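PDB 1BDG: hexokinase from Schistosoma mansoni, which catalyses the ATP-dependent phosphorylation of glucose and other hexoses to hexose 6-phosphates, the first step of glycolysis. Local coordinates for residues Leu83-Glu88 with Gly439-Ala444; Gln97-Cys102 with Glu128-Lys133; Thr113-Tyr118 with Lys162-Asp167; Asn173-Leu178 with Lys190-Val195. All blocks are in the same frame, centred on the assembly; numbering follows the deposited sequence.

Interaction 1: Leu83-Glu88 with Gly439-Ala444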
loop_
_atom_site.group_PDB
_atom_site.type_symbol
_atom_site.label_atom_id
_atom_site.label_comp_id
_atom_site.label_asym_id
_atom_site.label_seq_id
_atom_site.Cartn_x
_atom_site.Cartn_y
_atom_site.Cartn_z
ATOM N N LEU A 83 -12.880 -14.505 -0.414
ATOM C CA LEU A 83 -12.294 -15.833 -0.305
ATOM C C LEU A 83 -13.004 -16.784 0.650
ATOM O O LEU A 83 -14.025 -16.442 1.250
ATOM C CB LEU A 83 -10.812 -15.724 0.068
ATOM C CG LEU A 83 -9.940 -14.740 -0.724
ATOM C CD1 LEU A 83 -10.268 -13.323 -0.287
ATOM C CD2 LEU A 83 -8.462 -15.014 -0.496
ATOM N N SER A 84 -12.480 -18.001 0.723
ATOM C CA SER A 84 -13.019 -19.061 1.566
ATOM C C SER A 84 -11.839 -19.940 1.860
ATOM O O SER A 84 -11.230 -20.486 0.940
ATOM C CB SER A 84 -14.067 -19.879 0.820
ATOM O OG SER A 84 -14.584 -20.875 1.677
ATOM N N VAL A 85 -11.517 -20.091 3.132
ATOM C CA VAL A 85 -10.359 -20.864 3.506
ATOM C C VAL A 85 -10.696 -22.019 4.437
ATOM O O VAL A 85 -11.621 -21.937 5.262
ATOM C CB VAL A 85 -9.283 -19.957 4.179
ATOM C CG1 VAL A 85 -7.930 -20.664 4.148
ATOM C CG2 VAL A 85 -9.198 -18.572 3.483
ATOM N N THR A 86 -9.929 -23.092 4.292
ATOM C CA THR A 86 -10.073 -24.295 5.090
ATOM C C THR A 86 -8.672 -24.608 5.596
ATOM O O THR A 86 -7.721 -24.749 4.813
ATOM C CB THR A 86 -10.622 -25.446 4.234
ATOM O OG1 THR A 86 -12.053 -25.443 4.307
ATOM C CG2 THR A 86 -10.057 -26.805 4.675
ATOM N N LEU A 87 -8.528 -24.669 6.910
ATOM C CA LEU A 87 -7.236 -24.935 7.509
ATOM C C LEU A 87 -7.426 -26.203 8.326
ATOM O O LEU A 87 -8.537 -26.486 8.794
ATOM C CB LEU A 87 -6.874 -23.776 8.432
ATOM C CG LEU A 87 -7.311 -22.397 7.944
ATOM C CD1 LEU A 87 -7.569 -21.517 9.120
ATOM C CD2 LEU A 87 -6.281 -21.795 7.043
ATOM N N GLU A 88 -6.354 -26.985 8.446
ATOM C CA GLU A 88 -6.334 -28.238 9.208
ATOM C C GLU A 88 -4.828 -28.429 9.432
ATOM O O GLU A 88 -4.128 -28.848 8.497
ATOM C CB GLU A 88 -6.846 -29.387 8.332
ATOM C CG GLU A 88 -7.801 -28.959 7.188
ATOM C CD GLU A 88 -7.840 -29.937 6.007
ATOM O OE1 GLU A 88 -6.765 -30.235 5.421
ATOM O OE2 GLU A 88 -8.956 -30.402 5.667
ATOM N N GLY A 439 -3.769 -15.643 5.244
ATOM C CA GLY A 439 -3.217 -15.060 6.456
ATOM C C GLY A 439 -4.280 -14.514 7.384
ATOM O O GLY A 439 -4.183 -14.666 8.598
ATOM N N ALA A 440 -5.322 -13.910 6.830
ATOM C CA ALA A 440 -6.390 -13.365 7.656
ATOM C C ALA A 440 -7.239 -14.501 8.265
ATOM O O ALA A 440 -7.696 -14.390 9.407
ATOM C CB ALA A 440 -7.263 -12.404 6.840
ATOM N N ALA A 441 -7.426 -15.593 7.520
ATOM C CA ALA A 441 -8.216 -16.729 7.986
ATOM C C ALA A 441 -7.611 -17.396 9.214
ATOM O O ALA A 441 -8.323 -17.671 10.179
ATOM C CB ALA A 441 -8.399 -17.717 6.896
ATOM N N ALA A 442 -6.308 -17.676 9.184
ATOM C CA ALA A 442 -5.654 -18.261 10.356
ATOM C C ALA A 442 -5.924 -17.310 11.524
ATOM O O ALA A 442 -6.366 -17.744 12.576
ATOM C CB ALA A 442 -4.159 -18.411 10.136
ATOM N N ILE A 443 -5.750 -16.006 11.323
ATOM C CA ILE A 443 -6.027 -15.069 12.409
ATOM C C ILE A 443 -7.480 -15.238 12.897
ATOM O O ILE A 443 -7.741 -15.367 14.109
ATOM C CB ILE A 443 -5.784 -13.599 12.008
ATOM C CG1 ILE A 443 -4.305 -13.380 11.653
ATOM C CG2 ILE A 443 -6.247 -12.694 13.136
ATOM C CD1 ILE A 443 -3.886 -11.924 11.499
ATOM N N ALA A 444 -8.415 -15.281 11.956
ATOM C CA ALA A 444 -9.818 -15.463 12.304
ATOM C C ALA A 444 -10.007 -16.721 13.175
ATOM O O ALA A 444 -10.801 -16.718 14.112
ATOM C CB ALA A 444 -10.649 -15.564 11.042
#

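Interaction 2: Gln97-Cys102 with Glu128-Lys133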
loop_
_atom_site.group_PDB
_atom_site.type_symbol
_atom_site.label_atom_id
_atom_site.label_comp_id
_atom_site.label_asym_id
_atom_site.label_seq_id
_atom_site.Cartn_x
_atom_site.Cartn_y
_atom_site.Cartn_z
ATOM N N GLN A 97 -10.510 -21.024 -2.027
ATOM C CA GLN A 97 -11.390 -20.865 -3.176
ATOM C C GLN A 97 -11.638 -19.370 -3.102
ATOM O O GLN A 97 -11.657 -18.819 -2.002
ATOM C CB GLN A 97 -12.682 -21.642 -2.963
ATOM N N GLU A 98 -11.783 -18.693 -4.239
ATOM C CA GLU A 98 -11.980 -17.251 -4.185
ATOM C C GLU A 98 -12.512 -16.607 -5.437
ATOM O O GLU A 98 -12.527 -17.211 -6.499
ATOM C CB GLU A 98 -10.645 -16.580 -3.879
ATOM C CG GLU A 98 -9.544 -16.956 -4.871
ATOM C CD GLU A 98 -8.288 -16.133 -4.690
ATOM O OE1 GLU A 98 -7.400 -16.540 -3.904
ATOM O OE2 GLU A 98 -8.187 -15.068 -5.330
ATOM N N ARG A 99 -12.834 -15.325 -5.305
ATOM C CA ARG A 99 -13.316 -14.482 -6.388
ATOM C C ARG A 99 -12.829 -13.037 -6.185
ATOM O O ARG A 99 -12.326 -12.674 -5.117
ATOM C CB ARG A 99 -14.841 -14.489 -6.455
ATOM C CG ARG A 99 -15.425 -15.777 -6.927
ATOM C CD ARG A 99 -16.730 -15.525 -7.638
ATOM N NE ARG A 99 -17.438 -16.779 -7.849
ATOM C CZ ARG A 99 -18.725 -16.886 -8.140
ATOM N NH1 ARG A 99 -19.487 -15.804 -8.258
ATOM N NH2 ARG A 99 -19.250 -18.094 -8.306
ATOM N N THR A 100 -12.991 -12.220 -7.219
ATOM C CA THR A 100 -12.607 -10.821 -7.178
ATOM C C THR A 100 -13.791 -10.093 -7.792
ATOM O O THR A 100 -14.199 -10.410 -8.920
ATOM C CB THR A 100 -11.353 -10.601 -8.019
ATOM O OG1 THR A 100 -10.253 -11.309 -7.421
ATOM C CG2 THR A 100 -11.023 -9.143 -8.118
ATOM N N TYR A 101 -14.408 -9.199 -7.026
ATOM C CA TYR A 101 -15.557 -8.447 -7.510
ATOM C C TYR A 101 -15.188 -6.994 -7.783
ATOM O O TYR A 101 -14.528 -6.328 -6.965
ATOM C CB TYR A 101 -16.696 -8.486 -6.487
ATOM C CG TYR A 101 -17.486 -9.780 -6.418
ATOM C CD1 TYR A 101 -17.075 -10.835 -5.598
ATOM C CD2 TYR A 101 -18.682 -9.917 -7.127
ATOM C CE1 TYR A 101 -17.841 -11.989 -5.483
ATOM C CE2 TYR A 101 -19.454 -11.066 -7.020
ATOM C CZ TYR A 101 -19.034 -12.097 -6.198
ATOM O OH TYR A 101 -19.822 -13.219 -6.094
ATOM N N CYS A 102 -15.598 -6.502 -8.938
ATOM C CA CYS A 102 -15.322 -5.120 -9.296
ATOM C C CYS A 102 -16.277 -4.306 -8.443
ATOM O O CYS A 102 -17.369 -4.779 -8.138
ATOM C CB CYS A 102 -15.677 -4.887 -10.755
ATOM S SG CYS A 102 -17.461 -5.101 -10.991
ATOM N N GLU A 128 -23.870 -18.635 -2.456
ATOM C CA GLU A 128 -24.894 -19.364 -3.213
ATOM C C GLU A 128 -24.227 -20.178 -4.324
ATOM O O GLU A 128 -24.291 -21.397 -4.323
ATOM C CB GLU A 128 -25.941 -18.411 -3.793
ATOM N N ASN A 129 -23.532 -19.510 -5.231
ATOM C CA ASN A 129 -22.860 -20.208 -6.328
ATOM C C ASN A 129 -21.991 -21.420 -5.908
ATOM O O ASN A 129 -21.992 -22.458 -6.578
ATOM C CB ASN A 129 -22.009 -19.229 -7.153
ATOM C CG ASN A 129 -22.851 -18.275 -7.988
ATOM O OD1 ASN A 129 -23.823 -18.682 -8.622
ATOM N ND2 ASN A 129 -22.465 -17.006 -8.012
ATOM N N ASN A 130 -21.244 -21.287 -4.813
ATOM C CA ASN A 130 -20.375 -22.375 -4.356
ATOM C C ASN A 130 -21.194 -23.420 -3.592
ATOM O O ASN A 130 -20.672 -24.443 -3.137
ATOM C CB ASN A 130 -19.197 -21.824 -3.519
ATOM C CG ASN A 130 -18.179 -20.999 -4.369
ATOM O OD1 ASN A 130 -17.075 -21.471 -4.701
ATOM N ND2 ASN A 130 -18.560 -19.775 -4.723
ATOM N N GLY A 131 -22.489 -23.144 -3.451
ATOM C CA GLY A 131 -23.392 -24.056 -2.769
ATOM C C GLY A 131 -23.064 -24.282 -1.306
ATOM O O GLY A 131 -23.074 -25.422 -0.840
ATOM N N MET A 132 -22.827 -23.196 -0.563
ATOM C CA MET A 132 -22.501 -23.280 0.865
ATOM C C MET A 132 -23.011 -22.053 1.627
ATOM O O MET A 132 -22.261 -21.424 2.367
ATOM C CB MET A 132 -20.979 -23.419 1.057
ATOM C CG MET A 132 -20.171 -22.358 0.282
ATOM S SD MET A 132 -18.410 -22.173 0.743
ATOM C CE MET A 132 -18.180 -20.414 0.430
ATOM N N LYS A 133 -24.293 -21.738 1.476
ATOM C CA LYS A 133 -24.888 -20.588 2.161
ATOM C C LYS A 133 -25.227 -20.770 3.671
ATOM O O LYS A 133 -24.541 -20.202 4.524
ATOM C CB LYS A 133 -26.119 -20.101 1.388
#

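Interaction 3: Thr113-Tyr118 with Lys162-Asp167. With GLC (alpha-D-glucopyranose), chain B.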
loop_
_atom_site.group_PDB
_atom_site.type_symbol
_atom_site.label_atom_id
_atom_site.label_comp_id
_atom_site.label_asym_id
_atom_site.label_seq_id
_atom_site.Cartn_x
_atom_site.Cartn_y
_atom_site.Cartn_z
ATOM N N THR A 113 -23.361 2.542 4.434
ATOM C CA THR A 113 -24.331 1.440 4.404
ATOM C C THR A 113 -24.442 0.896 2.963
ATOM O O THR A 113 -24.544 -0.312 2.744
ATOM C CB THR A 113 -25.729 1.918 4.929
ATOM O OG1 THR A 113 -26.236 2.981 4.101
ATOM C CG2 THR A 113 -25.596 2.438 6.354
ATOM N N GLU A 114 -24.367 1.799 1.991
ATOM C CA GLU A 114 -24.434 1.420 0.590
ATOM C C GLU A 114 -23.177 0.617 0.165
ATOM O O GLU A 114 -23.277 -0.345 -0.622
ATOM C CB GLU A 114 -24.619 2.663 -0.277
ATOM N N LEU A 115 -22.000 1.014 0.652
ATOM C CA LEU A 115 -20.785 0.273 0.322
ATOM C C LEU A 115 -20.847 -1.055 1.082
ATOM O O LEU A 115 -20.788 -2.132 0.485
ATOM C CB LEU A 115 -19.530 1.067 0.708
ATOM C CG LEU A 115 -18.119 0.503 0.450
ATOM C CD1 LEU A 115 -17.843 0.396 -1.054
ATOM C CD2 LEU A 115 -17.091 1.407 1.098
ATOM N N PHE A 116 -21.048 -0.985 2.395
ATOM C CA PHE A 116 -21.131 -2.199 3.198
ATOM C C PHE A 116 -22.260 -3.131 2.802
ATOM O O PHE A 116 -22.227 -4.339 3.086
ATOM C CB PHE A 116 -21.151 -1.868 4.677
ATOM C CG PHE A 116 -19.787 -1.676 5.240
ATOM C CD1 PHE A 116 -19.035 -2.768 5.633
ATOM C CD2 PHE A 116 -19.212 -0.414 5.288
ATOM C CE1 PHE A 116 -17.740 -2.614 6.055
ATOM C CE2 PHE A 116 -17.907 -0.260 5.710
ATOM C CZ PHE A 116 -17.173 -1.366 6.092
ATOM N N LYS A 117 -23.267 -2.564 2.143
ATOM C CA LYS A 117 -24.381 -3.357 1.643
ATOM C C LYS A 117 -23.830 -4.109 0.420
ATOM O O LYS A 117 -23.962 -5.335 0.325
ATOM C CB LYS A 117 -25.559 -2.463 1.248
ATOM C CG LYS A 117 -26.746 -3.244 0.772
ATOM C CD LYS A 117 -27.942 -2.370 0.585
ATOM C CE LYS A 117 -29.054 -3.168 -0.051
ATOM N NZ LYS A 117 -30.225 -2.330 -0.378
ATOM N N TYR A 118 -23.148 -3.386 -0.468
ATOM C CA TYR A 118 -22.578 -4.005 -1.651
ATOM C C TYR A 118 -21.710 -5.206 -1.231
ATOM O O TYR A 118 -21.862 -6.321 -1.758
ATOM C CB TYR A 118 -21.759 -2.990 -2.461
ATOM C CG TYR A 118 -21.191 -3.580 -3.730
ATOM C CD1 TYR A 118 -21.942 -3.621 -4.910
ATOM C CD2 TYR A 118 -19.938 -4.188 -3.728
ATOM C CE1 TYR A 118 -21.457 -4.268 -6.046
ATOM C CE2 TYR A 118 -19.451 -4.826 -4.842
ATOM C CZ TYR A 118 -20.210 -4.869 -5.989
ATOM O OH TYR A 118 -19.711 -5.548 -7.059
ATOM N N LYS A 162 -6.479 6.646 0.135
ATOM C CA LYS A 162 -6.649 6.156 -1.225
ATOM C C LYS A 162 -7.814 6.764 -2.011
ATOM O O LYS A 162 -8.013 7.981 -1.986
ATOM C CB LYS A 162 -6.694 4.618 -1.224
ATOM C CG LYS A 162 -5.333 4.005 -0.951
ATOM C CD LYS A 162 -5.336 2.514 -0.987
ATOM C CE LYS A 162 -5.794 1.933 0.303
ATOM N NZ LYS A 162 -5.320 0.517 0.436
ATOM N N GLY A 163 -8.555 5.936 -2.744
ATOM C CA GLY A 163 -9.658 6.444 -3.540
ATOM C C GLY A 163 -11.041 6.371 -2.904
ATOM O O GLY A 163 -12.050 6.447 -3.617
ATOM N N PHE A 164 -11.101 6.211 -1.584
ATOM C CA PHE A 164 -12.377 6.116 -0.890
ATOM C C PHE A 164 -12.785 7.412 -0.182
ATOM O O PHE A 164 -11.939 8.191 0.270
ATOM C CB PHE A 164 -12.345 4.988 0.131
ATOM C CG PHE A 164 -12.393 3.611 -0.462
ATOM C CD1 PHE A 164 -11.411 3.175 -1.350
ATOM C CD2 PHE A 164 -13.380 2.715 -0.068
ATOM C CE1 PHE A 164 -11.408 1.855 -1.832
ATOM C CE2 PHE A 164 -13.386 1.409 -0.541
ATOM C CZ PHE A 164 -12.399 0.978 -1.420
ATOM N N SER A 165 -14.097 7.630 -0.100
ATOM C CA SER A 165 -14.691 8.797 0.565
ATOM C C SER A 165 -16.160 8.544 0.830
ATOM O O SER A 165 -16.983 9.414 0.591
ATOM C CB SER A 165 -14.527 10.080 -0.267
ATOM O OG SER A 165 -15.067 9.936 -1.567
ATOM N N ALA A 166 -16.489 7.331 1.258
ATOM C CA ALA A 166 -17.869 6.978 1.562
ATOM C C ALA A 166 -18.235 7.677 2.864
ATOM O O ALA A 166 -17.433 7.718 3.799
ATOM C CB ALA A 166 -18.001 5.482 1.713
ATOM N N ASP A 167 -19.412 8.286 2.919
ATOM C CA ASP A 167 -19.812 8.963 4.136
ATOM C C ASP A 167 -20.439 7.950 5.083
ATOM O O ASP A 167 -20.860 6.878 4.670
ATOM C CB ASP A 167 -20.778 10.105 3.832
ATOM C CG ASP A 167 -22.177 9.623 3.543
ATOM O OD1 ASP A 167 -22.351 8.902 2.535
ATOM O OD2 ASP A 167 -23.106 9.954 4.325
HETATM C C1 GLC B . -3.071 2.799 2.485
HETATM C C2 GLC B . -3.900 2.497 3.734
HETATM C C3 GLC B . -3.178 1.484 4.594
HETATM C C4 GLC B . -2.875 0.242 3.774
HETATM C C5 GLC B . -2.062 0.630 2.559
HETATM C C6 GLC B . -1.776 -0.555 1.656
HETATM O O1 GLC B . -1.833 3.275 2.894
HETATM O O2 GLC B . -4.108 3.684 4.496
HETATM O O3 GLC B . -3.978 1.129 5.712
HETATM O O4 GLC B . -2.169 -0.689 4.557
HETATM O O5 GLC B . -2.798 1.579 1.784
HETATM O O6 GLC B . -2.840 -0.787 0.757
#

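Interaction 4: Asn173-Leu178 with Lys190-Val195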
loop_
_atom_site.group_PDB
_atom_site.type_symbol
_atom_site.label_atom_id
_atom_site.label_comp_id
_atom_site.label_asym_id
_atom_site.label_seq_id
_atom_site.Cartn_x
_atom_site.Cartn_y
_atom_site.Cartn_z
ATOM N N ASN A 173 -17.508 1.872 13.875
ATOM C CA ASN A 173 -16.882 0.565 14.003
ATOM C C ASN A 173 -17.226 -0.203 12.731
ATOM O O ASN A 173 -18.367 -0.637 12.538
ATOM C CB ASN A 173 -17.385 -0.179 15.233
ATOM C CG ASN A 173 -16.836 -1.605 15.332
ATOM O OD1 ASN A 173 -16.055 -2.057 14.491
ATOM N ND2 ASN A 173 -17.246 -2.322 16.376
ATOM N N VAL A 174 -16.250 -0.326 11.844
ATOM C CA VAL A 174 -16.429 -1.049 10.592
ATOM C C VAL A 174 -16.935 -2.499 10.738
ATOM O O VAL A 174 -17.755 -2.951 9.936
ATOM C CB VAL A 174 -15.113 -1.049 9.798
ATOM C CG1 VAL A 174 -15.175 -2.056 8.662
ATOM C CG2 VAL A 174 -14.827 0.347 9.277
ATOM N N ALA A 175 -16.451 -3.230 11.743
ATOM C CA ALA A 175 -16.871 -4.619 11.942
ATOM C C ALA A 175 -18.372 -4.713 12.154
ATOM O O ALA A 175 -19.026 -5.660 11.710
ATOM C CB ALA A 175 -16.155 -5.219 13.113
ATOM N N GLU A 176 -18.928 -3.716 12.827
ATOM C CA GLU A 176 -20.355 -3.728 13.096
ATOM C C GLU A 176 -21.103 -3.332 11.839
ATOM O O GLU A 176 -22.165 -3.877 11.538
ATOM C CB GLU A 176 -20.708 -2.812 14.272
ATOM C CG GLU A 176 -22.140 -2.990 14.759
ATOM C CD GLU A 176 -22.401 -2.320 16.112
ATOM O OE1 GLU A 176 -21.652 -1.361 16.465
ATOM O OE2 GLU A 176 -23.358 -2.769 16.820
ATOM N N LEU A 177 -20.528 -2.415 11.075
ATOM C CA LEU A 177 -21.164 -2.004 9.833
ATOM C C LEU A 177 -21.353 -3.266 8.987
ATOM O O LEU A 177 -22.484 -3.637 8.681
ATOM C CB LEU A 177 -20.322 -0.953 9.095
ATOM C CG LEU A 177 -20.408 0.491 9.599
ATOM C CD1 LEU A 177 -19.569 1.412 8.737
ATOM C CD2 LEU A 177 -21.844 0.949 9.560
ATOM N N LEU A 178 -20.268 -3.988 8.717
ATOM C CA LEU A 178 -20.363 -5.200 7.914
ATOM C C LEU A 178 -21.317 -6.200 8.541
ATOM O O LEU A 178 -22.207 -6.721 7.874
ATOM C CB LEU A 178 -18.993 -5.857 7.730
ATOM C CG LEU A 178 -19.047 -7.022 6.732
ATOM C CD1 LEU A 178 -19.337 -6.496 5.327
ATOM C CD2 LEU A 178 -17.753 -7.787 6.761
ATOM N N LYS A 190 -20.869 -15.523 11.942
ATOM C CA LYS A 190 -20.621 -15.442 13.382
ATOM C C LYS A 190 -19.698 -14.344 13.914
ATOM O O LYS A 190 -20.088 -13.560 14.767
ATOM C CB LYS A 190 -20.157 -16.823 13.907
ATOM N N CYS A 191 -18.448 -14.370 13.485
ATOM C CA CYS A 191 -17.449 -13.409 13.945
ATOM C C CYS A 191 -16.865 -12.634 12.767
ATOM O O CYS A 191 -17.176 -12.903 11.595
ATOM C CB CYS A 191 -16.324 -14.154 14.687
ATOM S SG CYS A 191 -14.869 -13.175 15.301
ATOM N N VAL A 192 -16.076 -11.621 13.087
ATOM C CA VAL A 192 -15.423 -10.789 12.099
ATOM C C VAL A 192 -14.214 -10.247 12.831
ATOM O O VAL A 192 -14.334 -9.698 13.932
ATOM C CB VAL A 192 -16.311 -9.616 11.626
ATOM C CG1 VAL A 192 -15.505 -8.646 10.797
ATOM C CG2 VAL A 192 -17.462 -10.136 10.787
ATOM N N ALA A 193 -13.044 -10.565 12.303
ATOM C CA ALA A 193 -11.801 -10.106 12.866
ATOM C C ALA A 193 -11.392 -9.059 11.853
ATOM O O ALA A 193 -11.481 -9.294 10.648
ATOM C CB ALA A 193 -10.790 -11.242 12.890
ATOM N N VAL A 194 -11.056 -7.870 12.329
ATOM C CA VAL A 194 -10.639 -6.826 11.428
ATOM C C VAL A 194 -9.137 -6.822 11.481
ATOM O O VAL A 194 -8.535 -6.639 12.536
ATOM C CB VAL A 194 -11.173 -5.446 11.820
ATOM C CG1 VAL A 194 -10.853 -4.449 10.719
ATOM C CG2 VAL A 194 -12.662 -5.527 12.037
ATOM N N VAL A 195 -8.544 -7.040 10.322
ATOM C CA VAL A 195 -7.112 -7.083 10.170
ATOM C C VAL A 195 -6.763 -6.154 9.011
ATOM O O VAL A 195 -7.537 -5.994 8.060
ATOM C CB VAL A 195 -6.677 -8.531 9.851
ATOM C CG1 VAL A 195 -5.273 -8.568 9.280
ATOM C CG2 VAL A 195 -6.767 -9.382 11.099
#

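Interaction 1: Leu83-Glu88 with Gly439-Ala444
Ala441, Leu87 and Val85 carry this contact, in which helix 435-444 packs on a face of the five-stranded mixed sheet of the small subdomain. The sheet has the strand order 3-2-1-4-5 of the ribonuclease H-like fold that hexokinases share with actin. Over the short segments the axes of strand 83-87 and helix 439-444 approach to 8.7 Å and cross at -59°, so the helix runs diagonally over the strand. Val85 and Leu87 send their CB atoms to the helix, whereas Ser84, just before them, and Thr86, between them, point to the other face of the sheet.

Ala441 makes the contact on the helical side. Its CB lies 3.6 Å from both CB and CG2 of Val85, and CG1 of that valine also comes within 4.1 Å of the same methyl. The alanine thus meets the root of the branched side chain as well as its two methyls, in keeping with the 6.5 Å separation of the Val85 and Ala441 CA atoms. No hydrogen bond crosses the contact, and the touching residues are all buried. On the strand side, Phe70 touches Leu87 and Ile96 touches Val85.

Leu87 works further along the helix. With CG anti to its carbonyl carbon (chi1 -36°), it lays CD1 against helix backbone: 4.1 Å from Ala441 O and 4.0 Å from Ala442 CA.

Interaction 2: Gln97-Cys102 with Glu128-Lys133
Arg99 and Asn129 meet where the extended strand 95-101, outermost in the five-stranded sheet of the small subdomain, faces the end of helix 112-129. The backbones stay well apart, with the CA atoms of Arg99 and Asn129 11.1 Å from each other, so side chains must span the gap. The helix is closed by a Schellman motif: Gly131 is the first residue to leave helical geometry, with a positive phi of 63°, and Gly131 N bonds to Glu128 O at 2.7 Å. This connection belongs to the ribonuclease H-like topology, in which the third strand leads into the first helix.

The Arg99 chain is extended from CG to NE and crosses the Asn129 side chain at about a right angle. Its guanidinium and the amide of Asn129 are tilted 27° from each other, and no hydrogen bond joins them. As modelled, Asn129 ND2 stands 3.2 Å from Arg99 NH1, and both are donors. Asn129 CB also lies close to the guanidinium, 3.2 Å from Arg99 NH2 in the model. The charge of Arg99 is met instead by Asp125, one turn back on the helix: NH1 forms a salt bridge with Asp125 OD2, an oxygen that also takes a hydrogen bond from Tyr101 OH. That carboxylate probably holds the guanidinium in place beside the helix end.

Asn130 is likewise engaged elsewhere, bonding through its amide nitrogen to Phe126 O; the same ND2 comes no nearer than 4.0 Å to Arg99 NH2.

Interaction 3: Thr113-Tyr118 with Lys162-Asp167
Leu115 and Phe164 meet because their first torsions aim them at each other. In Leu115, CG stands opposite the backbone N (chi1 -180°), which carries the isobutyl group off the helix surface. In Phe164, CG is anti to the carbonyl carbon instead, and the ring swings into the path of the leucine. The two side chains cross at about a right angle, with Leu115 CD2 at the ring edge near the ring plane, 4.1 Å from Phe164 CE2. The same methyl also lies 4.2 Å from Ala166 CB, so one leucine branch touches two residues of the loop.

All three touching residues are buried, and no polar bond crosses between helix and loop. The helix is the first of the small subdomain's ribonuclease H-like fold; the irregular segment 162-167 belongs to the long connection that carries glucose-binding residues. Phe164 is held on other sides too: its ring stacks with Trp160 and meets Phe145 edge-to-face.

At the start of this loop, Lys162 turns from the packing to the sugar. A bend at chi3 (-83°) brings its NZ to the glucose, where it donates to O6 at 2.8 Å and to the ring oxygen O5 at 3.1 Å. The lysine also makes a cation-pi contact with Phe145, while Thr161 OG1 and Asp197 OD1 are among the groups that hydrogen-bond the same glucose.

Interaction 4: Asn173-Leu178 with Lys190-Val195
Apolar packing joins Ala175 to Val192 and Val194. The alanine methyl points at the strand and fits between two valines whose CB atoms are directed back at it. Ala175 CB lies 3.7 Å from Val194 CG2 and 4.2 Å from Val192 CG1, so each valine offers a single methyl, and a different one. Val192 uses the branch anti to its backbone N (chi1 170°), Val194 the branch anti to its carbonyl carbon. Because the helix presents only a methyl group here, the chains come close: the CA atoms of Ala175 and Val192 are 6.3 Å apart. Ala193, between the valines, faces the other side of the sheet. Leu178, one turn on, also leans to the strand, but its CD2 stays 4.7 Å from Val192 CG2.

In the fold, strand 189-195 is outermost in the five-stranded sheet and runs parallel to strand 137-143. Helix 174-183 lies in the connection between these two strands, which also contains the hairpin 147-157, and so forms the helical part of a beta-alpha-beta crossover in the ribonuclease H-like small subdomain. Just past Val194 and Val195 the chain reaches the substrate-binding Asn196 and Asp197.

Hydrogen bonds stay within the helix segment or leave the contact; none crosses it. Asn173 is the N-cap, its OD1 accepting a weak bond from Ala175 N at 3.0 Å, bent to an N-H...O angle of 130°. The same OD1 accepts from Ala155 N in the hairpin, which ties the helix start to strand 154-157. Leu177 N donates to Asn173 O at 3.2 Å.

How the interactions relate
All four contacts involve the small subdomain; the C-terminal helix 435-444 packs on its sheet from far along the chain. Interactions 1, 2 and 4 reach this five-stranded sheet through strands 80-87, 95-101 and 189-195, the last two being its outer strands. Helix 435-444 lies on one face, helices 112-129 and 174-183 on the other. Interaction 1 spans the others; 2 and 3 interleave and share helix 112-129; 4 follows. Centres of 1 and 2, 1 and 4, and 3 and 4 are each about 15 Å apart. Phe116 packs on Val174 and Leu178, coupling 3 to 4, and Ile443 touches Val195. The loop of interaction 3 also carries Lys162, which binds glucose.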